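Long-range contact in tudor domain-containing protein 1 (Mus musculus, PDB 4B9W), which represses transposable elements during spermatogenesis through the piRNA pathway, binding arginine-methylated Piwi proteins: residues C72-L86 with F100-L114. Sequence-based numbering, arbitrary orientation.
Sequences CCAFFSGDGNWYRAL and FVDYGNVEEVTTDQL
R84 and D102 meet side-on in a two-pronged salt bridge: NE of R84 donates to OD2 of D102 at 2.8 Å and NH2 to OD1 at 2.8 Å, both on syn lone pairs, with guanidinium and carboxylate nearly coplanar. A bend at chi3 (-70°) swings the guanidinium round to lie alongside the acid. One water links R84 N to D102 OD2 and a second links R84 O to D102 N, while L124 O and F121 O take NH1 of R84 and the backbone N of Q127 reaches D102 OD1. A leucine in place of R84 would probably leave the buried carboxylate of D102 without its countercharge and the carbonyls of L124 and F121 without this donor. Farther along, F75 N donates to Q113 O at 2.9 Å, close to straight at 164°.

The apolar middle belongs to F100, whose CE1 lies 3.6 Å from A74 CB while Y83 CB and A85 CB border the same ring. F76 turns its edge to the face of F100, in a T-shaped pair with planes at 64°; Y103 likewise points its edge, offset, at the face of Y83. N105 ND2 lies 3.5 Å from F76 CE1 and gives a nearly straight hydrogen bond to E107 OE2.

This is an aromatic cage at work: Y83, F100 and Y103 pack on the modified side chain of the bound MILI peptide, the dimethylarginine, and N105 OD1 hydrogen-bonds to it, while F76 packs on the peptide backbone. The contact lies in the SH3-like Tudor barrel of this third extended Tudor domain. Strand 96-100 runs between strands 81-90 and 106-109, strand 71-76 pairs with 114-116, and helix 41-57 packs against C73, W82, R84 and D102.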
ATOM      1  N   CYS A  72       9.306  16.004   2.402  1.00 12.88           N
ATOM      2  CA  CYS A  72       9.423  16.686   3.686  1.00 12.96           C
ATOM      3  C   CYS A  72      10.493  15.999   4.527  1.00 12.78           C
ATOM      4  O   CYS A  72      11.165  15.061   4.053  1.00 12.58           O
ATOM      5  CB  CYS A  72       8.086  16.672   4.422  1.00 13.13           C
ATOM      6  SG  CYS A  72       7.350  15.026   4.609  1.00 13.59           S
ATOM      7  N   CYS A  73      10.678  16.531   5.737  1.00 12.65           N
ATOM      8  CA  CYS A  73      11.433  15.930   6.815  1.00 12.40           C
ATOM      9  C   CYS A  73      10.391  15.437   7.784  1.00 12.45           C
ATOM     10  O   CYS A  73       9.470  16.183   8.131  1.00 12.04           O
ATOM     11  CB  CYS A  73      12.298  16.970   7.544  1.00 13.03           C
ATOM     12  SG  CYS A  73      13.605  17.737   6.553  1.00 13.06           S
ATOM     13  N   ALA A  74      10.529  14.191   8.238  1.00 12.77           N
ATOM     14  CA  ALA A  74       9.566  13.590   9.160  1.00 12.35           C
ATOM     15  C   ALA A  74      10.313  12.984  10.339  1.00 12.33           C
ATOM     16  O   ALA A  74      11.354  12.380  10.161  1.00 12.25           O
ATOM     17  CB  ALA A  74       8.736  12.519   8.445  1.00 11.83           C
ATOM     18  N   PHE A  75       9.771  13.154  11.539  1.00 12.50           N
ATOM     19  CA  PHE A  75      10.357  12.603  12.757  1.00 13.13           C
ATOM     20  C   PHE A  75      10.016  11.115  12.837  1.00 13.05           C
ATOM     21  O   PHE A  75       8.871  10.750  12.674  1.00 12.56           O
ATOM     22  CB  PHE A  75       9.771  13.370  13.957  1.00 13.49           C
ATOM     23  CG  PHE A  75      10.252  12.902  15.287  1.00 13.82           C
ATOM     24  CD1 PHE A  75      11.489  13.282  15.757  1.00 14.47           C
ATOM     25  CD2 PHE A  75       9.454  12.107  16.090  1.00 14.00           C
ATOM     26  CE1 PHE A  75      11.942  12.847  16.999  1.00 14.60           C
ATOM     27  CE2 PHE A  75       9.897  11.675  17.335  1.00 14.12           C
ATOM     28  CZ  PHE A  75      11.135  12.047  17.788  1.00 14.38           C
ATOM     29  N   PHE A  76      11.012  10.263  13.049  1.00 14.08           N
ATOM     30  CA  PHE A  76      10.799   8.812  13.186  1.00 15.14           C
ATOM     31  C   PHE A  76      10.939   8.401  14.659  1.00 16.41           C
ATOM     32  O   PHE A  76      12.039   8.428  15.240  1.00 15.91           O
ATOM     33  CB  PHE A  76      11.785   8.030  12.288  1.00 14.98           C
ATOM     34  CG  PHE A  76      11.698   6.536  12.441  1.00 14.35           C
ATOM     35  CD1 PHE A  76      10.477   5.880  12.308  1.00 14.23           C
ATOM     36  CD2 PHE A  76      12.827   5.778  12.747  1.00 14.29           C
ATOM     37  CE1 PHE A  76      10.381   4.507  12.458  1.00 14.15           C
ATOM     38  CE2 PHE A  76      12.733   4.406  12.904  1.00 14.13           C
ATOM     39  CZ  PHE A  76      11.507   3.767  12.763  1.00 14.17           C
ATOM     40  N   SER A  77       9.810   8.043  15.265  1.00 17.70           N
ATOM     41  CA  SER A  77       9.749   7.768  16.702  1.00 18.70           C
ATOM     42  C   SER A  77      10.535   6.507  17.093  1.00 18.79           C
ATOM     43  O   SER A  77      10.969   6.389  18.231  1.00 18.73           O
ATOM     44  CB  SER A  77       8.296   7.615  17.138  1.00 19.09           C
ATOM     45  OG  SER A  77       7.717   6.620  16.325  1.00 20.22           O
ATOM     46  N   GLY A  78      10.706   5.586  16.148  1.00 18.17           N
ATOM     47  CA  GLY A  78      11.597   4.438  16.316  1.00 18.09           C
ATOM     48  C   GLY A  78      12.984   4.762  16.874  1.00 18.18           C
ATOM     49  O   GLY A  78      13.465   4.044  17.744  1.00 18.97           O
ATOM     50  N   ASP A  79      13.639   5.820  16.389  1.00 17.24           N
ATOM     51  CA  ASP A  79      14.926   6.237  16.978  1.00 17.03           C
ATOM     52  C   ASP A  79      15.003   7.715  17.396  1.00 16.41           C
ATOM     53  O   ASP A  79      16.036   8.159  17.870  1.00 15.35           O
ATOM     54  CB  ASP A  79      16.074   5.926  16.015  1.00 17.94           C
ATOM     55  CG  ASP A  79      16.048   6.798  14.759  1.00 18.27           C
ATOM     56  OD1 ASP A  79      15.076   7.564  14.575  1.00 18.59           O
ATOM     57  OD2 ASP A  79      17.002   6.711  13.955  1.00 17.67           O
ATOM     58  N   GLY A  80      13.935   8.480  17.200  1.00 15.41           N
ATOM     59  CA  GLY A  80      13.897   9.868  17.667  1.00 15.48           C
ATOM     60  C   GLY A  80      14.696  10.867  16.849  1.00 15.09           C
ATOM     61  O   GLY A  80      15.112  11.903  17.358  1.00 15.92           O
ATOM     62  N   ASN A  81      14.887  10.575  15.571  1.00 14.82           N
ATOM     63  CA  ASN A  81      15.601  11.475  14.675  1.00 14.02           C
ATOM     64  C   ASN A  81      14.736  11.863  13.473  1.00 13.40           C
ATOM     65  O   ASN A  81      13.750  11.176  13.144  1.00 12.30           O
ATOM     66  CB  ASN A  81      16.872  10.796  14.192  1.00 14.66           C
ATOM     67  CG  ASN A  81      17.847  10.475  15.336  1.00 15.52           C
ATOM     68  OD1 ASN A  81      18.082  11.308  16.213  1.00 15.13           O
ATOM     69  ND2 ASN A  81      18.415   9.275  15.322  1.00 15.32           N
ATOM     70  N   TRP A  82      15.119  12.938  12.796  1.00 12.33           N
ATOM     71  CA  TRP A  82      14.436  13.347  11.567  1.00 12.12           C
ATOM     72  C   TRP A  82      15.025  12.695  10.320  1.00 12.08           C
ATOM     73  O   TRP A  82      16.232  12.489  10.211  1.00 11.99           O
ATOM     74  CB  TRP A  82      14.445  14.851  11.474  1.00 12.30           C
ATOM     75  CG  TRP A  82      13.652  15.481  12.596  1.00 12.40           C
ATOM     76  CD1 TRP A  82      14.012  15.604  13.945  1.00 12.46           C
ATOM     77  CD2 TRP A  82      12.310  16.075  12.510  1.00 12.73           C
ATOM     78  NE1 TRP A  82      13.022  16.212  14.665  1.00 12.57           N
ATOM     79  CE2 TRP A  82      11.973  16.525  13.873  1.00 12.81           C
ATOM     80  CE3 TRP A  82      11.382  16.244  11.491  1.00 12.65           C
ATOM     81  CZ2 TRP A  82      10.771  17.150  14.161  1.00 12.74           C
ATOM     82  CZ3 TRP A  82      10.170  16.881  11.795  1.00 12.89           C
ATOM     83  CH2 TRP A  82       9.881  17.332  13.093  1.00 12.94           C
ATOM     84  N   TYR A  83      14.175  12.322   9.370  1.00 11.13           N
ATOM     85  CA  TYR A  83      14.677  11.800   8.108  1.00 10.91           C
ATOM     86  C   TYR A  83      13.875  12.356   6.940  1.00 10.54           C
ATOM     87  O   TYR A  83      12.823  12.959   7.125  1.00 10.16           O
ATOM     88  CB  TYR A  83      14.601  10.274   8.103  1.00 11.33           C
ATOM     89  CG  TYR A  83      15.455   9.624   9.168  1.00 11.64           C
ATOM     90  CD1 TYR A  83      16.796   9.384   8.944  1.00 11.69           C
ATOM     91  CD2 TYR A  83      14.910   9.268  10.408  1.00 12.08           C
ATOM     92  CE1 TYR A  83      17.593   8.806   9.908  1.00 12.26           C
ATOM     93  CE2 TYR A  83      15.698   8.674  11.388  1.00 12.44           C
ATOM     94  CZ  TYR A  83      17.039   8.438  11.124  1.00 12.43           C
ATOM     95  OH  TYR A  83      17.848   7.858  12.072  1.00 12.93           O
ATOM     96  N   ARG A  84      14.384  12.119   5.737  1.00 10.52           N
ATOM     97  CA  ARG A  84      13.699  12.494   4.512  1.00 10.80           C
ATOM     98  C   ARG A  84      12.486  11.603   4.308  1.00 10.53           C
ATOM     99  O   ARG A  84      12.514  10.419   4.644  1.00 10.42           O
ATOM    100  CB  ARG A  84      14.636  12.388   3.323  1.00 11.14           C
ATOM    101  CG  ARG A  84      15.863  13.296   3.439  1.00 11.28           C
ATOM    102  CD  ARG A  84      16.551  13.468   2.115  1.00 11.56           C
ATOM    103  NE  ARG A  84      17.220  12.249   1.649  1.00 11.80           N
ATOM    104  CZ  ARG A  84      17.859  12.154   0.489  1.00 11.89           C
ATOM    105  NH1 ARG A  84      17.914  13.195  -0.331  1.00 11.83           N
ATOM    106  NH2 ARG A  84      18.433  11.006   0.128  1.00 12.01           N
ATOM    107  N   ALA A  85      11.420  12.189   3.779  1.00 10.31           N
ATOM    108  CA  ALA A  85      10.181  11.468   3.594  1.00 10.02           C
ATOM    109  C   ALA A  85       9.338  12.085   2.468  1.00 10.34           C
ATOM    110  O   ALA A  85       9.567  13.222   2.052  1.00  9.49           O
ATOM    111  CB  ALA A  85       9.412  11.465   4.900  1.00  9.90           C
ATOM    112  N   LEU A  86       8.398  11.278   1.952  1.00 10.92           N
ATOM    113  CA  LEU A  86       7.345  11.701   1.056  1.00 11.37           C
ATOM    114  C   LEU A  86       5.995  11.442   1.724  1.00 11.88           C
ATOM    115  O   LEU A  86       5.775  10.385   2.347  1.00 11.59           O
ATOM    116  CB  LEU A  86       7.399  10.925  -0.278  1.00 11.84           C
ATOM    117  CG  LEU A  86       8.476  11.236  -1.311  1.00 11.68           C
ATOM    118  CD1 LEU A  86       8.512  10.124  -2.374  1.00 11.72           C
ATOM    119  CD2 LEU A  86       8.276  12.610  -1.963  1.00 11.78           C
ATOM    120  N   PHE A 100       9.423   6.936   4.494  1.00 10.72           N
ATOM    121  CA  PHE A 100      10.821   7.314   4.720  1.00 11.05           C
ATOM    122  C   PHE A 100      11.698   6.847   3.546  1.00 11.20           C
ATOM    123  O   PHE A 100      11.984   5.666   3.415  1.00 11.15           O
ATOM    124  CB  PHE A 100      11.295   6.759   6.085  1.00 11.09           C
ATOM    125  CG  PHE A 100      10.706   7.498   7.249  1.00 10.92           C
ATOM    126  CD1 PHE A 100      11.198   8.744   7.596  1.00 11.03           C
ATOM    127  CD2 PHE A 100       9.652   6.970   7.985  1.00 11.00           C
ATOM    128  CE1 PHE A 100      10.650   9.462   8.653  1.00 10.99           C
ATOM    129  CE2 PHE A 100       9.100   7.674   9.039  1.00 10.84           C
ATOM    130  CZ  PHE A 100       9.603   8.923   9.378  1.00 11.32           C
ATOM    131  N   VAL A 101      12.101   7.796   2.691  1.00 11.31           N
ATOM    132  CA  VAL A 101      12.635   7.504   1.347  1.00 11.13           C
ATOM    133  C   VAL A 101      14.028   6.871   1.311  1.00 11.21           C
ATOM    134  O   VAL A 101      14.403   6.229   0.324  1.00 10.72           O
ATOM    135  CB  VAL A 101      12.660   8.764   0.450  1.00 11.19           C
ATOM    136  CG1 VAL A 101      11.252   9.274   0.182  1.00 11.31           C
ATOM    137  CG2 VAL A 101      13.508   9.868   1.055  1.00 11.05           C
ATOM    138  N   ASP A 102      14.793   7.049   2.376  1.00 11.47           N
ATOM    139  CA  ASP A 102      16.113   6.427   2.455  1.00 11.47           C
ATOM    140  C   ASP A 102      16.129   5.065   3.161  1.00 11.52           C
ATOM    141  O   ASP A 102      17.206   4.493   3.324  1.00 11.30           O
ATOM    142  CB  ASP A 102      17.078   7.379   3.149  1.00 11.32           C
ATOM    143  CG  ASP A 102      17.317   8.643   2.349  1.00 10.95           C
ATOM    144  OD1 ASP A 102      17.719   8.550   1.163  1.00 10.83           O
ATOM    145  OD2 ASP A 102      17.154   9.724   2.936  1.00 10.28           O
ATOM    146  N   TYR A 103      14.958   4.545   3.564  1.00 11.78           N
ATOM    147  CA  TYR A 103      14.885   3.262   4.326  1.00 12.07           C
ATOM    148  C   TYR A 103      13.747   2.332   3.869  1.00 12.32           C
ATOM    149  O   TYR A 103      13.922   1.125   3.856  1.00 12.21           O
ATOM    150  CB  TYR A 103      14.799   3.526   5.857  1.00 12.04           C
ATOM    151  CG  TYR A 103      15.976   4.365   6.360  1.00 12.27           C
ATOM    152  CD1 TYR A 103      15.918   5.756   6.317  1.00 12.17           C
ATOM    153  CD2 TYR A 103      17.146   3.769   6.831  1.00 11.94           C
ATOM    154  CE1 TYR A 103      16.987   6.534   6.720  1.00 12.35           C
ATOM    155  CE2 TYR A 103      18.211   4.531   7.269  1.00 12.25           C
ATOM    156  CZ  TYR A 103      18.131   5.929   7.190  1.00 12.69           C
ATOM    157  OH  TYR A 103      19.187   6.732   7.587  1.00 12.88           O
ATOM    158  N   GLY A 104      12.588   2.894   3.524  1.00 12.50           N
ATOM    159  CA  GLY A 104      11.504   2.133   2.925  1.00 12.53           C
ATOM    160  C   GLY A 104      10.330   1.844   3.833  1.00 12.62           C
ATOM    161  O   GLY A 104       9.357   1.234   3.390  1.00 13.32           O
ATOM    162  N   ASN A 105      10.413   2.262   5.095  1.00 12.80           N
ATOM    163  CA  ASN A 105       9.280   2.161   6.028  1.00 12.54           C
ATOM    164  C   ASN A 105       8.315   3.330   5.903  1.00 12.82           C
ATOM    165  O   ASN A 105       8.683   4.448   5.463  1.00 12.90           O
ATOM    166  CB  ASN A 105       9.732   2.015   7.482  1.00 12.36           C
ATOM    167  CG  ASN A 105      10.606   3.159   7.949  1.00 12.15           C
ATOM    168  OD1 ASN A 105      11.583   3.468   7.313  1.00 11.33           O
ATOM    169  ND2 ASN A 105      10.253   3.780   9.073  1.00 12.05           N
ATOM    170  N   VAL A 106       7.073   3.049   6.262  1.00 12.98           N
ATOM    171  CA  VAL A 106       5.998   4.032   6.268  1.00 13.39           C
ATOM    172  C   VAL A 106       5.508   4.165   7.701  1.00 13.77           C
ATOM    173  O   VAL A 106       5.225   3.161   8.331  1.00 15.10           O
ATOM    174  CB  VAL A 106       4.823   3.581   5.359  1.00 13.39           C
ATOM    175  CG1 VAL A 106       3.572   4.444   5.589  1.00 12.93           C
ATOM    176  CG2 VAL A 106       5.247   3.606   3.895  1.00 13.13           C
ATOM    177  N   GLU A 107       5.405   5.388   8.213  1.00 13.55           N
ATOM    178  CA  GLU A 107       4.872   5.632   9.563  1.00 13.32           C
ATOM    179  C   GLU A 107       3.760   6.716   9.568  1.00 12.96           C
ATOM    180  O   GLU A 107       3.791   7.660   8.787  1.00 11.86           O
ATOM    181  CB  GLU A 107       5.992   6.085  10.521  1.00 14.14           C
ATOM    182  CG  GLU A 107       7.242   5.203  10.582  1.00 14.81           C
ATOM    183  CD  GLU A 107       6.971   3.775  11.031  1.00 16.08           C
ATOM    184  OE1 GLU A 107       6.066   3.594  11.877  1.00 16.71           O
ATOM    185  OE2 GLU A 107       7.681   2.839  10.549  1.00 16.92           O
ATOM    186  N   GLU A 108       2.808   6.589  10.480  1.00 12.90           N
ATOM    187  CA  GLU A 108       1.822   7.636  10.733  1.00 12.99           C
ATOM    188  C   GLU A 108       2.370   8.666  11.720  1.00 12.94           C
ATOM    189  O   GLU A 108       2.749   8.306  12.843  1.00 12.12           O
ATOM    190  CB  GLU A 108       0.559   7.035  11.312  1.00 13.53           C
ATOM    191  CG  GLU A 108      -0.516   8.081  11.587  1.00 13.85           C
ATOM    192  CD  GLU A 108      -1.832   7.468  11.996  1.00 14.33           C
ATOM    193  OE1 GLU A 108      -2.053   6.292  11.670  1.00 15.30           O
ATOM    194  OE2 GLU A 108      -2.649   8.168  12.637  1.00 15.28           O
ATOM    195  N   VAL A 109       2.416   9.935  11.297  1.00 12.84           N
ATOM    196  CA  VAL A 109       2.884  11.028  12.143  1.00 13.02           C
ATOM    197  C   VAL A 109       1.833  12.141  12.276  1.00 14.09           C
ATOM    198  O   VAL A 109       0.817  12.170  11.552  1.00 13.53           O
ATOM    199  CB  VAL A 109       4.236  11.594  11.651  1.00 13.07           C
ATOM    200  CG1 VAL A 109       5.299  10.500  11.633  1.00 12.93           C
ATOM    201  CG2 VAL A 109       4.127  12.234  10.270  1.00 12.91           C
ATOM    202  N   THR A 110       2.047  13.000  13.267  1.00 14.72           N
ATOM    203  CA  THR A 110       1.257  14.196  13.457  1.00 15.29           C
ATOM    204  C   THR A 110       1.928  15.370  12.737  1.00 16.37           C
ATOM    205  O   THR A 110       3.091  15.269  12.267  1.00 15.62           O
ATOM    206  CB  THR A 110       1.168  14.561  14.958  1.00 15.69           C
ATOM    207  OG1 THR A 110       2.482  14.852  15.454  1.00 16.03           O
ATOM    208  CG2 THR A 110       0.537  13.429  15.775  1.00 15.29           C
ATOM    209  N   THR A 111       1.223  16.499  12.702  1.00 17.09           N
ATOM    210  CA  THR A 111       1.713  17.702  12.025  1.00 17.94           C
ATOM    211  C   THR A 111       2.945  18.337  12.677  1.00 17.99           C
ATOM    212  O   THR A 111       3.744  18.975  11.989  1.00 18.59           O
ATOM    213  CB  THR A 111       0.607  18.757  11.881  1.00 19.02           C
ATOM    214  OG1 THR A 111      -0.118  18.880  13.116  1.00 21.34           O
ATOM    215  CG2 THR A 111      -0.341  18.349  10.785  1.00 19.86           C
ATOM    216  N   ASP A 112       3.119  18.153  13.981  1.00 17.42           N
ATOM    217  CA  ASP A 112       4.342  18.595  14.644  1.00 18.14           C
ATOM    218  C   ASP A 112       5.551  17.730  14.301  1.00 17.59           C
ATOM    219  O   ASP A 112       6.667  18.079  14.650  1.00 17.92           O
ATOM    220  CB  ASP A 112       4.182  18.583  16.157  1.00 18.82           C
ATOM    221  CG  ASP A 112       3.227  19.637  16.652  1.00 19.70           C
ATOM    222  OD1 ASP A 112       2.873  20.567  15.901  1.00 20.13           O
ATOM    223  OD2 ASP A 112       2.815  19.522  17.819  1.00 22.58           O
ATOM    224  N   GLN A 113       5.323  16.598  13.648  1.00 16.54           N
ATOM    225  CA  GLN A 113       6.380  15.662  13.329  1.00 16.02           C
ATOM    226  C   GLN A 113       6.784  15.770  11.838  1.00 16.04           C
ATOM    227  O   GLN A 113       7.513  14.925  11.313  1.00 16.14           O
ATOM    228  CB  GLN A 113       5.929  14.249  13.711  1.00 16.20           C
ATOM    229  CG  GLN A 113       5.806  14.028  15.210  1.00 15.89           C
ATOM    230  CD  GLN A 113       5.292  12.640  15.606  1.00 16.17           C
ATOM    231  OE1 GLN A 113       4.465  12.031  14.918  1.00 15.97           O
ATOM    232  NE2 GLN A 113       5.781  12.138  16.735  1.00 15.57           N
ATOM    233  N   LEU A 114       6.314  16.832  11.182  1.00 15.30           N
ATOM    234  CA  LEU A 114       6.622  17.134   9.802  1.00 15.44           C
ATOM    235  C   LEU A 114       7.243  18.530   9.719  1.00 15.61           C
ATOM    236  O   LEU A 114       6.828  19.434  10.424  1.00 15.25           O
ATOM    237  CB  LEU A 114       5.347  17.122   8.968  1.00 15.54           C
ATOM    238  CG  LEU A 114       4.651  15.778   8.786  1.00 15.43           C
ATOM    239  CD1 LEU A 114       3.351  16.007   8.026  1.00 15.62           C
ATOM    240  CD2 LEU A 114       5.576  14.817   8.053  1.00 15.07           C
TER
HETATM  241  O   HOH W   1      16.830  10.470   5.462  1.00  7.25           O
HETATM  242  O   HOH W   2      14.481   8.605   5.051  1.00  9.44           O